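Long-range contact in 2-hydroxyethylphosphonate dioxygenase (Streptomyces viridochromogenes, PDB 4YAR), which uses a non-heme iron(II) centre and dioxygen to convert 2-hydroxyethylphosphonate to hydroxymethylphosphonate and formate on the way to the antibiotic phosphinothricin tripeptide: residues A[165-175]-A[303-314]. The protein carries 1 engineered substitution. Numbering follows the deposited sequence.
Sequences GDRWITGDSYV and TWTTIEDSRRSR
Ser173 and Thr305 face each other as a single antiparallel hydrogen-bonded pair, and the tight half of this contact grows from them. Ser173 N reaches Thr305 O at 2.8 Å in a nearly straight bond (170°), and Thr305 N returns the bond to Ser173 O. One residue along, Asp172 spends its two carboxylate oxygens separately: OD1 accepts from Ile307 N at 2.9 Å, almost along its C-O axis, while OD2 takes a water that in turn accepts from Trp304 NE1, and is also bound by His160 N. The single bridge sets 303-306 beside strand 173-176, an outermost strand of its antiparallel, cupin-type sheet within this chain, just before helix 307-312, whose start is a capping box: Thr306 OG1 receives Asp309 N and Asp309 OD2 receives Thr306 N. One turn into the helix, Ile169 CG2 rests on Ser310 CB (3.7 Å) and its CD1 on Arg311 CA. Packing slackens around Gly165, Asp166 and the guanidinium groups. There the extended Arg311 chain reaches across with two weak bonds, NE to Asp166 OD2, a long salt bridge, and NH2 to Gly165 O, each 3.5 Å. Trp168 itself is buried, but exposed Arg314 lays CD at its ring edge, 3.5 Å from CZ2.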
loop_
_atom_site.group_PDB
_atom_site.type_symbol
_atom_site.label_atom_id
_atom_site.label_comp_id
_atom_site.label_asym_id
_atom_site.label_seq_id
_atom_site.Cartn_x
_atom_site.Cartn_y
_atom_site.Cartn_z
ATOM N N GLY A 165 30.695 5.694 -7.991
ATOM C CA GLY A 165 29.887 6.414 -8.916
ATOM C C GLY A 165 28.475 5.764 -8.968
ATOM O O GLY A 165 28.124 4.695 -8.318
ATOM N N ASP A 166 27.638 6.365 -9.772
ATOM C CA ASP A 166 26.286 5.857 -9.962
ATOM C C ASP A 166 25.550 6.066 -8.673
ATOM O O ASP A 166 24.861 5.146 -8.240
ATOM C CB ASP A 166 26.266 4.344 -10.240
ATOM C CG ASP A 166 26.956 3.945 -11.499
ATOM O OD1 ASP A 166 26.976 4.755 -12.463
ATOM O OD2 ASP A 166 27.439 2.769 -11.537
ATOM N N ARG A 167 25.681 7.264 -8.088
ATOM C CA ARG A 167 25.102 7.603 -6.845
ATOM C C ARG A 167 23.598 7.829 -6.959
ATOM O O ARG A 167 22.927 8.018 -5.952
ATOM C CB ARG A 167 25.754 8.857 -6.286
ATOM C CG ARG A 167 27.260 8.725 -6.093
ATOM C CD ARG A 167 27.663 8.074 -4.776
ATOM N NE ARG A 167 27.764 9.050 -3.691
ATOM C CZ ARG A 167 28.824 9.313 -2.922
ATOM N NH1 ARG A 167 29.992 8.701 -3.043
ATOM N NH2 ARG A 167 28.691 10.215 -1.976
ATOM N N TRP A 168 23.066 7.840 -8.177
ATOM C CA TRP A 168 21.622 7.772 -8.331
ATOM C C TRP A 168 21.045 6.497 -7.654
ATOM O O TRP A 168 19.861 6.438 -7.277
ATOM C CB TRP A 168 21.247 7.916 -9.786
ATOM C CG TRP A 168 21.611 6.839 -10.695
ATOM C CD1 TRP A 168 22.813 6.644 -11.271
ATOM C CD2 TRP A 168 20.732 5.809 -11.210
ATOM N NE1 TRP A 168 22.766 5.525 -12.117
ATOM C CE2 TRP A 168 21.492 5.009 -12.101
ATOM C CE3 TRP A 168 19.392 5.496 -11.008
ATOM C CZ2 TRP A 168 20.970 3.910 -12.740
ATOM C CZ3 TRP A 168 18.842 4.429 -11.711
ATOM C CH2 TRP A 168 19.631 3.646 -12.576
ATOM N N ILE A 169 21.871 5.469 -7.536
ATOM C CA ILE A 169 21.557 4.331 -6.655
ATOM C C ILE A 169 22.200 4.667 -5.359
ATOM O O ILE A 169 23.457 4.685 -5.228
ATOM C CB ILE A 169 22.075 2.989 -7.237
ATOM C CG1 ILE A 169 21.471 2.727 -8.628
ATOM C CG2 ILE A 169 21.937 1.865 -6.191
ATOM C CD1 ILE A 169 22.075 1.620 -9.484
ATOM N N THR A 170 21.391 5.077 -4.398
ATOM C CA THR A 170 21.891 5.772 -3.245
ATOM C C THR A 170 22.547 4.830 -2.209
ATOM O O THR A 170 23.495 5.224 -1.475
ATOM C CB THR A 170 20.789 6.613 -2.555
ATOM O OG1 THR A 170 19.775 5.753 -1.974
ATOM C CG2 THR A 170 20.152 7.562 -3.539
ATOM N N GLY A 171 22.061 3.594 -2.147
ATOM C CA GLY A 171 22.412 2.663 -1.072
ATOM C C GLY A 171 21.604 1.371 -1.071
ATOM O O GLY A 171 20.774 1.165 -1.914
ATOM N N ASP A 172 21.910 0.534 -0.121
ATOM C CA ASP A 172 21.188 -0.705 0.095
ATOM C C ASP A 172 19.731 -0.386 0.458
ATOM O O ASP A 172 19.416 0.699 1.065
ATOM C CB ASP A 172 21.817 -1.503 1.264
ATOM C CG ASP A 172 23.198 -2.144 0.976
ATOM O OD1 ASP A 172 23.698 -2.230 -0.159
ATOM O OD2 ASP A 172 23.865 -2.538 1.979
ATOM N N SER A 173 18.846 -1.355 0.205
ATOM C CA SER A 173 17.464 -1.256 0.626
ATOM C C SER A 173 16.969 -2.575 1.117
ATOM O O SER A 173 17.528 -3.600 0.760
ATOM C CB SER A 173 16.553 -0.731 -0.516
ATOM O OG SER A 173 16.675 -1.559 -1.659
ATOM N N TYR A 174 15.942 -2.555 1.928
ATOM C CA TYR A 174 15.276 -3.759 2.339
ATOM C C TYR A 174 13.815 -3.504 2.737
ATOM O O TYR A 174 13.401 -2.356 3.053
ATOM C CB TYR A 174 16.023 -4.445 3.499
ATOM C CG TYR A 174 15.783 -3.805 4.857
ATOM C CD1 TYR A 174 16.275 -2.547 5.194
ATOM C CD2 TYR A 174 15.049 -4.504 5.832
ATOM C CE1 TYR A 174 16.024 -1.987 6.431
ATOM C CE2 TYR A 174 14.817 -3.964 7.067
ATOM C CZ TYR A 174 15.309 -2.721 7.386
ATOM O OH TYR A 174 14.996 -2.215 8.638
ATOM N N VAL A 175 13.078 -4.605 2.853
ATOM C CA VAL A 175 11.711 -4.555 3.295
ATOM C C VAL A 175 11.666 -5.078 4.698
ATOM O O VAL A 175 12.058 -6.222 4.969
ATOM C CB VAL A 175 10.773 -5.396 2.480
ATOM C CG1 VAL A 175 9.380 -5.308 3.129
ATOM C CG2 VAL A 175 10.760 -4.879 1.063
ATOM N N THR A 303 14.718 -10.260 1.511
ATOM C CA THR A 303 14.358 -9.137 0.626
ATOM C C THR A 303 15.539 -8.188 0.421
ATOM O O THR A 303 15.547 -7.307 -0.511
ATOM C CB THR A 303 13.208 -8.319 1.208
ATOM O OG1 THR A 303 13.603 -7.855 2.501
ATOM C CG2 THR A 303 12.022 -9.155 1.357
ATOM N N TRP A 304 16.493 -8.298 1.311
ATOM C CA TRP A 304 17.669 -7.417 1.285
ATOM C C TRP A 304 18.186 -7.178 -0.136
ATOM O O TRP A 304 18.494 -8.132 -0.863
ATOM C CB TRP A 304 18.767 -8.043 2.063
ATOM C CG TRP A 304 19.928 -7.114 2.423
ATOM C CD1 TRP A 304 21.086 -6.915 1.724
ATOM C CD2 TRP A 304 19.994 -6.271 3.565
ATOM N NE1 TRP A 304 21.900 -6.025 2.413
ATOM C CE2 TRP A 304 21.231 -5.597 3.527
ATOM C CE3 TRP A 304 19.112 -6.005 4.634
ATOM C CZ2 TRP A 304 21.627 -4.718 4.522
ATOM C CZ3 TRP A 304 19.510 -5.123 5.610
ATOM C CH2 TRP A 304 20.756 -4.488 5.551
ATOM N N THR A 305 18.389 -5.927 -0.505
ATOM C CA THR A 305 18.856 -5.586 -1.857
ATOM C C THR A 305 20.081 -4.654 -1.737
ATOM O O THR A 305 20.000 -3.561 -1.158
ATOM C CB THR A 305 17.782 -4.912 -2.667
ATOM O OG1 THR A 305 16.685 -5.806 -2.801
ATOM C CG2 THR A 305 18.218 -4.476 -4.029
ATOM N N THR A 306 21.211 -5.134 -2.249
ATOM C CA THR A 306 22.470 -4.384 -2.119
ATOM C C THR A 306 22.573 -3.360 -3.238
ATOM O O THR A 306 21.852 -3.405 -4.217
ATOM C CB THR A 306 23.714 -5.290 -2.229
ATOM O OG1 THR A 306 23.738 -5.908 -3.521
ATOM C CG2 THR A 306 23.708 -6.345 -1.182
ATOM N N ILE A 307 23.530 -2.445 -3.096
ATOM C CA ILE A 307 23.848 -1.520 -4.175
ATOM C C ILE A 307 24.120 -2.295 -5.486
ATOM O O ILE A 307 23.642 -1.927 -6.565
ATOM C CB ILE A 307 25.071 -0.709 -3.774
ATOM C CG1 ILE A 307 24.702 0.229 -2.592
ATOM C CG2 ILE A 307 25.523 0.162 -4.877
ATOM C CD1 ILE A 307 25.848 0.424 -1.613
ATOM N N GLU A 308 24.902 -3.336 -5.377
ATOM C CA GLU A 308 25.286 -4.100 -6.543
ATOM C C GLU A 308 24.107 -4.807 -7.146
ATOM O O GLU A 308 23.979 -4.829 -8.384
ATOM C CB GLU A 308 26.396 -5.086 -6.228
ATOM C CG GLU A 308 27.708 -4.344 -6.064
ATOM C CD GLU A 308 28.886 -5.227 -5.673
ATOM O OE1 GLU A 308 28.709 -6.151 -4.823
ATOM O OE2 GLU A 308 29.991 -4.962 -6.214
ATOM N N ASP A 309 23.218 -5.353 -6.310
ATOM C CA ASP A 309 21.936 -5.862 -6.842
ATOM C C ASP A 309 21.246 -4.763 -7.654
ATOM O O ASP A 309 20.718 -4.976 -8.768
ATOM C CB ASP A 309 20.925 -6.313 -5.723
ATOM C CG ASP A 309 21.330 -7.556 -4.918
ATOM O OD1 ASP A 309 22.000 -8.514 -5.404
ATOM O OD2 ASP A 309 20.962 -7.620 -3.701
ATOM N N SER A 310 21.113 -3.551 -7.105
ATOM C CA SER A 310 20.396 -2.543 -7.830
ATOM C C SER A 310 21.136 -2.164 -9.156
ATOM O O SER A 310 20.519 -1.968 -10.192
ATOM C CB SER A 310 20.152 -1.275 -6.966
ATOM O OG SER A 310 19.365 -1.634 -5.888
ATOM N N ARG A 311 22.456 -2.101 -9.099
ATOM C CA ARG A 311 23.241 -1.844 -10.298
ATOM C C ARG A 311 23.002 -2.893 -11.368
ATOM O O ARG A 311 22.837 -2.559 -12.552
ATOM C CB ARG A 311 24.753 -1.820 -9.955
ATOM C CG ARG A 311 25.255 -0.514 -9.395
ATOM C CD ARG A 311 26.786 -0.474 -9.602
ATOM N NE ARG A 311 27.386 0.591 -8.832
ATOM C CZ ARG A 311 28.005 0.433 -7.662
ATOM N NH1 ARG A 311 28.123 -0.770 -7.079
ATOM N NH2 ARG A 311 28.526 1.475 -7.071
ATOM N N ARG A 312 22.958 -4.158 -10.958
ATOM C CA ARG A 312 22.776 -5.270 -11.926
ATOM C C ARG A 312 21.408 -5.207 -12.539
ATOM O O ARG A 312 21.212 -5.636 -13.648
ATOM C CB ARG A 312 22.879 -6.614 -11.268
ATOM C CG ARG A 312 24.288 -7.091 -11.035
ATOM C CD ARG A 312 24.232 -8.478 -10.454
ATOM N NE ARG A 312 25.349 -8.590 -9.546
ATOM C CZ ARG A 312 25.299 -8.565 -8.219
ATOM N NH1 ARG A 312 24.151 -8.501 -7.541
ATOM N NH2 ARG A 312 26.447 -8.654 -7.553
ATOM N N SER A 313 20.445 -4.640 -11.787
ATOM C CA SER A 313 19.068 -4.494 -12.264
ATOM C C SER A 313 18.893 -3.381 -13.281
ATOM O O SER A 313 17.831 -3.214 -13.863
ATOM C CB SER A 313 18.156 -4.313 -11.081
ATOM O OG SER A 313 18.140 -2.974 -10.677
ATOM N N ARG A 314 19.904 -2.564 -13.537
ATOM C CA ARG A 314 19.656 -1.384 -14.333
ATOM C C ARG A 314 19.037 -1.657 -15.672
ATOM O O ARG A 314 19.400 -2.616 -16.327
ATOM C CB ARG A 314 20.947 -0.619 -14.604
ATOM C CG ARG A 314 21.254 0.397 -13.528
ATOM C CD ARG A 314 22.587 1.053 -13.931
ATOM N NE ARG A 314 23.705 0.195 -13.580
ATOM C CZ ARG A 314 24.943 0.337 -14.067
ATOM N NH1 ARG A 314 25.215 1.280 -14.971
ATOM N NH2 ARG A 314 25.911 -0.476 -13.648
HETATM O O HOH W 1 18.896 -0.708 -3.019
HETATM O O HOH W 2 24.603 -5.099 2.144
#